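Local coordinates for protein Pgp2 (Campylobacter jejuni subsp. jejuni, PDB 6XJ6) that trims peptidoglycan, probably as an LD-carboxypeptidase of the YkuD family, and directs helical cell shape through peptidoglycan binding by a pocket on its accessory NTF2-like domain, at residues L185-S190 with S221-K226; T194-Y199 with Q214-K219. All coordinates share one frame; numbering follows the deposited sequence.

Contact 1: L185-S190 with S221-K226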
# COMPACT_ATOMS: atom_id res chain seq x y z
N LEU A 185 -6.92 17.39 11.99
CA LEU A 185 -7.41 18.52 12.76
C LEU A 185 -8.64 19.13 12.11
O LEU A 185 -9.58 19.54 12.81
CB LEU A 185 -6.31 19.57 12.91
CG LEU A 185 -6.69 20.81 13.73
CD1 LEU A 185 -7.01 20.42 15.16
CD2 LEU A 185 -5.59 21.85 13.69
N ALA A 186 -8.65 19.21 10.78
CA ALA A 186 -9.81 19.76 10.08
C ALA A 186 -11.05 18.91 10.35
O ALA A 186 -12.14 19.45 10.61
CB ALA A 186 -9.52 19.83 8.59
N TRP A 187 -10.92 17.59 10.29
CA TRP A 187 -12.05 16.72 10.61
C TRP A 187 -12.48 16.88 12.06
O TRP A 187 -13.68 16.95 12.35
CB TRP A 187 -11.68 15.26 10.33
CG TRP A 187 -12.76 14.30 10.72
CD1 TRP A 187 -13.79 13.86 9.95
CD2 TRP A 187 -12.91 13.65 11.99
NE1 TRP A 187 -14.58 12.99 10.66
CE2 TRP A 187 -14.06 12.84 11.92
CE3 TRP A 187 -12.19 13.69 13.19
CZ2 TRP A 187 -14.50 12.07 12.99
CZ3 TRP A 187 -12.63 12.92 14.26
CH2 TRP A 187 -13.77 12.12 14.14
N THR A 188 -11.51 16.94 12.97
CA THR A 188 -11.82 17.10 14.39
C THR A 188 -12.63 18.37 14.62
O THR A 188 -13.57 18.39 15.43
CB THR A 188 -10.53 17.15 15.20
OG1 THR A 188 -9.82 15.91 15.06
CG2 THR A 188 -10.82 17.39 16.68
N ASN A 189 -12.26 19.46 13.94
CA ASN A 189 -12.89 20.75 14.14
C ASN A 189 -14.06 20.98 13.19
O ASN A 189 -14.63 22.08 13.19
CB ASN A 189 -11.86 21.87 13.97
CG ASN A 189 -10.85 21.91 15.10
OD1 ASN A 189 -11.09 21.37 16.18
ND2 ASN A 189 -9.71 22.55 14.85
N SER A 190 -14.45 19.98 12.40
CA SER A 190 -15.54 20.14 11.44
C SER A 190 -15.29 21.31 10.51
O SER A 190 -16.20 22.05 10.13
CB SER A 190 -16.89 20.27 12.16
OG SER A 190 -17.19 19.09 12.89
N SER A 221 -22.72 18.96 5.19
CA SER A 221 -23.92 18.58 5.92
C SER A 221 -23.56 17.80 7.18
O SER A 221 -24.06 18.10 8.28
CB SER A 221 -24.82 17.76 5.00
OG SER A 221 -26.08 17.55 5.58
N ILE A 222 -22.71 16.78 7.05
CA ILE A 222 -22.29 15.98 8.20
C ILE A 222 -21.56 16.85 9.22
O ILE A 222 -21.83 16.79 10.42
CB ILE A 222 -21.44 14.78 7.75
CG1 ILE A 222 -22.31 13.82 6.92
CG2 ILE A 222 -20.83 14.06 8.96
CD1 ILE A 222 -21.53 12.70 6.30
N PHE A 223 -20.61 17.67 8.75
CA PHE A 223 -19.84 18.51 9.65
C PHE A 223 -20.69 19.57 10.34
O PHE A 223 -20.27 20.11 11.37
CB PHE A 223 -18.70 19.19 8.89
CG PHE A 223 -17.52 18.30 8.58
CD1 PHE A 223 -17.58 16.93 8.74
CD2 PHE A 223 -16.33 18.86 8.13
CE1 PHE A 223 -16.48 16.13 8.44
CE2 PHE A 223 -15.24 18.07 7.85
CZ PHE A 223 -15.32 16.70 8.00
N SER A 224 -21.86 19.90 9.78
CA SER A 224 -22.70 20.94 10.38
C SER A 224 -23.19 20.56 11.76
O SER A 224 -23.64 21.43 12.51
CB SER A 224 -23.89 21.25 9.47
OG SER A 224 -24.88 20.25 9.59
N ARG A 225 -23.14 19.27 12.13
CA ARG A 225 -23.43 18.89 13.50
C ARG A 225 -22.50 19.60 14.47
O ARG A 225 -22.85 19.81 15.64
CB ARG A 225 -23.29 17.38 13.67
CG ARG A 225 -24.18 16.55 12.78
CD ARG A 225 -25.07 15.63 13.60
NE ARG A 225 -26.09 14.97 12.79
CZ ARG A 225 -27.12 14.30 13.30
NH1 ARG A 225 -27.29 14.21 14.61
NH2 ARG A 225 -28.00 13.73 12.48
N LYS A 226 -21.30 19.98 14.01
CA LYS A 226 -20.30 20.63 14.84
C LYS A 226 -20.10 19.86 16.15
O LYS A 226 -20.13 20.42 17.25
CB LYS A 226 -20.64 22.10 15.09
CG LYS A 226 -20.78 22.94 13.82
CD LYS A 226 -19.52 22.89 12.96
CE LYS A 226 -19.69 23.67 11.66
NZ LYS A 226 -18.89 23.07 10.55
O HOH W 1 -19.32 17.33 13.25
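F223, in the last turn of helix 212-223, reaches across to the residues that end helix 170-188 and meets two of them with different parts of its side chain. CB meets S190 CB, while CG and CD2 lie over S190 CA and C, with CD2 3.6 Å from S190 C. The backbones are also close here, with S190 CA and F223 CA 4.9 Å apart. The far end of the same ring goes to W187: CZ is 3.8 Å from W187 CD1, the two side chains cross at about a right angle, and the ring planes stand at 79°. The pair is oblique, with centroids of the five-membered ring and the phenyl ring 5.6 Å apart. In W187, CG anti to the backbone N (chi1 176°) places CD1 of the five-membered ring where F223 CZ and CE1 meet it.

Two helices of the NTF2-like domain, 170-188 and 212-223, run out at this contact. S190 has positive phi and closes a Schellman motif on helix 170-188. A type I turn runs from F223 to K226, with K226 N bonding to F223 O at 2.8 Å, and K226, also with positive phi, is the first residue after the other helix to leave helical angles.

S190 CB also packs 3.5 Å from F223 O, and its OG is hydrogen-bonded to K229 NZ and to a water that gives F223 O a weak bond.

K226, bent at chi2 and chi4, folds back over S190. Its CD touches S190 CB, and NZ donates to S190 O at 2.9 Å, in the carbonyl plane at a C=O...N angle of 148°. The lysine is poorly ordered, and its second bond, from NZ to F223 O, is long and weak.

Contact 2: T194-Y199 with Q214-K219; sequences TYLSFY and QFASMK
L196 packs on F215 and A216, joining the short helix 192-196 and the turn after it to helix 212-223, the next helix of the NTF2-like domain. The two methyls of L196 divide the work: CD1 sits 3.5 Å from A216 CB, and CD2 is 3.6 Å from F215 CE2, where the leucine and phenylalanine side chains slide past each other in opposite directions. The CA atoms of L196 and A216 are the closest across the segments, at 6.8 Å.

Aromatic contacts continue from the same phenyl ring. F215 turns its edge to the face of Y199, an edge-to-face pair with centroids 5.1 Å apart and planes at 60°; CE2 stands over the centre of the tyrosine ring, 3.9 Å above its plane. With CG anti to its backbone N (chi1 175°), F215 extends away from its helix to get there. F204 makes further edge-to-face pairs with both Y199 and F215. Beyond the phenol ring, Y199 OH has polar partners in E286 and W183, which tie the turn to the end of the chain and to helix 170-188.

The polar contact belongs to K219 and Y195. The two side chains cross at about a right angle, and the lysine, bent at chi2 (-70°) and extended beyond it, lays its CD 3.7 Å from Y195 CE1. At its end, K219 NZ donates a hydrogen bond to Y195 OH at 3.1 Å.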
# COMPACT_ATOMS: atom_id res chain seq x y z
N THR A 194 -11.03 23.23 4.85
CA THR A 194 -9.68 22.67 4.99
C THR A 194 -9.70 21.17 4.74
O THR A 194 -8.82 20.64 4.04
CB THR A 194 -9.12 22.99 6.38
OG1 THR A 194 -9.10 24.40 6.57
CG2 THR A 194 -7.69 22.44 6.51
N TYR A 195 -10.68 20.47 5.30
CA TYR A 195 -10.79 19.02 5.11
C TYR A 195 -10.86 18.68 3.62
O TYR A 195 -10.11 17.83 3.13
CB TYR A 195 -12.03 18.53 5.85
CG TYR A 195 -12.43 17.09 5.63
CD1 TYR A 195 -13.45 16.77 4.74
CD2 TYR A 195 -11.84 16.05 6.35
CE1 TYR A 195 -13.85 15.47 4.54
CE2 TYR A 195 -12.23 14.73 6.16
CZ TYR A 195 -13.24 14.45 5.26
OH TYR A 195 -13.65 13.15 5.05
N LEU A 196 -11.74 19.36 2.88
CA LEU A 196 -11.93 19.06 1.47
C LEU A 196 -10.71 19.40 0.62
O LEU A 196 -10.55 18.84 -0.46
CB LEU A 196 -13.15 19.79 0.93
CG LEU A 196 -14.50 19.34 1.49
CD1 LEU A 196 -15.61 20.26 1.00
CD2 LEU A 196 -14.79 17.90 1.09
N SER A 197 -9.85 20.31 1.08
CA SER A 197 -8.66 20.66 0.31
C SER A 197 -7.71 19.49 0.15
O SER A 197 -6.80 19.56 -0.69
CB SER A 197 -7.92 21.82 0.98
OG SER A 197 -7.22 21.40 2.13
N PHE A 198 -7.88 18.41 0.91
CA PHE A 198 -6.99 17.26 0.83
C PHE A 198 -7.52 16.17 -0.09
O PHE A 198 -6.95 15.08 -0.12
CB PHE A 198 -6.73 16.70 2.23
CG PHE A 198 -5.90 17.60 3.09
CD1 PHE A 198 -6.49 18.36 4.08
CD2 PHE A 198 -4.54 17.72 2.88
CE1 PHE A 198 -5.73 19.20 4.86
CE2 PHE A 198 -3.77 18.56 3.65
CZ PHE A 198 -4.37 19.31 4.65
N TYR A 199 -8.58 16.44 -0.84
CA TYR A 199 -9.13 15.50 -1.80
C TYR A 199 -8.93 16.03 -3.21
O TYR A 199 -9.02 17.24 -3.44
CB TYR A 199 -10.61 15.22 -1.51
CG TYR A 199 -10.79 14.53 -0.18
CD1 TYR A 199 -10.86 13.15 -0.09
CD2 TYR A 199 -10.85 15.26 1.00
CE1 TYR A 199 -10.99 12.51 1.13
CE2 TYR A 199 -10.97 14.64 2.22
CZ TYR A 199 -11.05 13.27 2.29
OH TYR A 199 -11.17 12.65 3.51
N GLN A 214 -20.88 16.64 -4.91
CA GLN A 214 -21.82 16.02 -3.97
C GLN A 214 -21.11 15.57 -2.70
O GLN A 214 -21.68 15.67 -1.61
CB GLN A 214 -22.53 14.84 -4.64
CG GLN A 214 -23.66 15.26 -5.58
CD GLN A 214 -23.18 16.13 -6.73
OE1 GLN A 214 -23.60 17.28 -6.88
NE2 GLN A 214 -22.29 15.58 -7.55
N PHE A 215 -19.89 15.07 -2.83
CA PHE A 215 -19.09 14.73 -1.65
C PHE A 215 -18.87 15.95 -0.78
O PHE A 215 -19.01 15.89 0.45
CB PHE A 215 -17.77 14.13 -2.12
CG PHE A 215 -16.79 13.84 -1.01
CD1 PHE A 215 -16.96 12.75 -0.18
CD2 PHE A 215 -15.68 14.65 -0.83
CE1 PHE A 215 -16.05 12.48 0.82
CE2 PHE A 215 -14.76 14.37 0.17
CZ PHE A 215 -14.94 13.28 0.99
N ALA A 216 -18.53 17.09 -1.39
CA ALA A 216 -18.32 18.32 -0.63
C ALA A 216 -19.57 18.72 0.13
O ALA A 216 -19.50 19.08 1.32
CB ALA A 216 -17.90 19.44 -1.58
N SER A 217 -20.72 18.70 -0.54
CA SER A 217 -21.96 19.09 0.12
C SER A 217 -22.37 18.09 1.20
O SER A 217 -22.90 18.47 2.24
CB SER A 217 -23.07 19.26 -0.92
OG SER A 217 -22.74 20.29 -1.84
N MET A 218 -22.11 16.80 0.96
CA MET A 218 -22.40 15.78 1.97
C MET A 218 -21.57 16.01 3.22
O MET A 218 -22.08 15.93 4.34
CB MET A 218 -22.11 14.39 1.42
CG MET A 218 -22.33 13.27 2.43
SD MET A 218 -21.61 11.69 1.94
CE MET A 218 -19.86 11.98 2.20
N LYS A 219 -20.28 16.27 3.04
CA LYS A 219 -19.41 16.46 4.20
C LYS A 219 -19.78 17.72 4.96
O LYS A 219 -19.78 17.73 6.19
CB LYS A 219 -17.95 16.49 3.77
CG LYS A 219 -17.42 15.13 3.36
CD LYS A 219 -17.28 14.20 4.57
CE LYS A 219 -16.74 12.84 4.18
NZ LYS A 219 -16.46 12.01 5.38

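Contacts 1 and 2 both use helix 212-223, contact 2 through its middle and contact 1 through its C-terminal end and the turn beyond. Their centres are 11 Å apart, and along the chain contact 2 is nested inside the loop that contact 1 closes. They touch mainly through Y195: its CG is 3.7 Å from F223 CE2, in an edge-to-face ring pair, and its backbone N is 3.5 Å from A186 CB. A186 CB also packs on T194 CG2 (3.8 Å). Y195 thus stands between the end of helix 170-188 and helix 212-223. All four segments lie on or next to helices of the accessory NTF2-like domain. Both contacts lie away from the predicted catalytic H119 and C136.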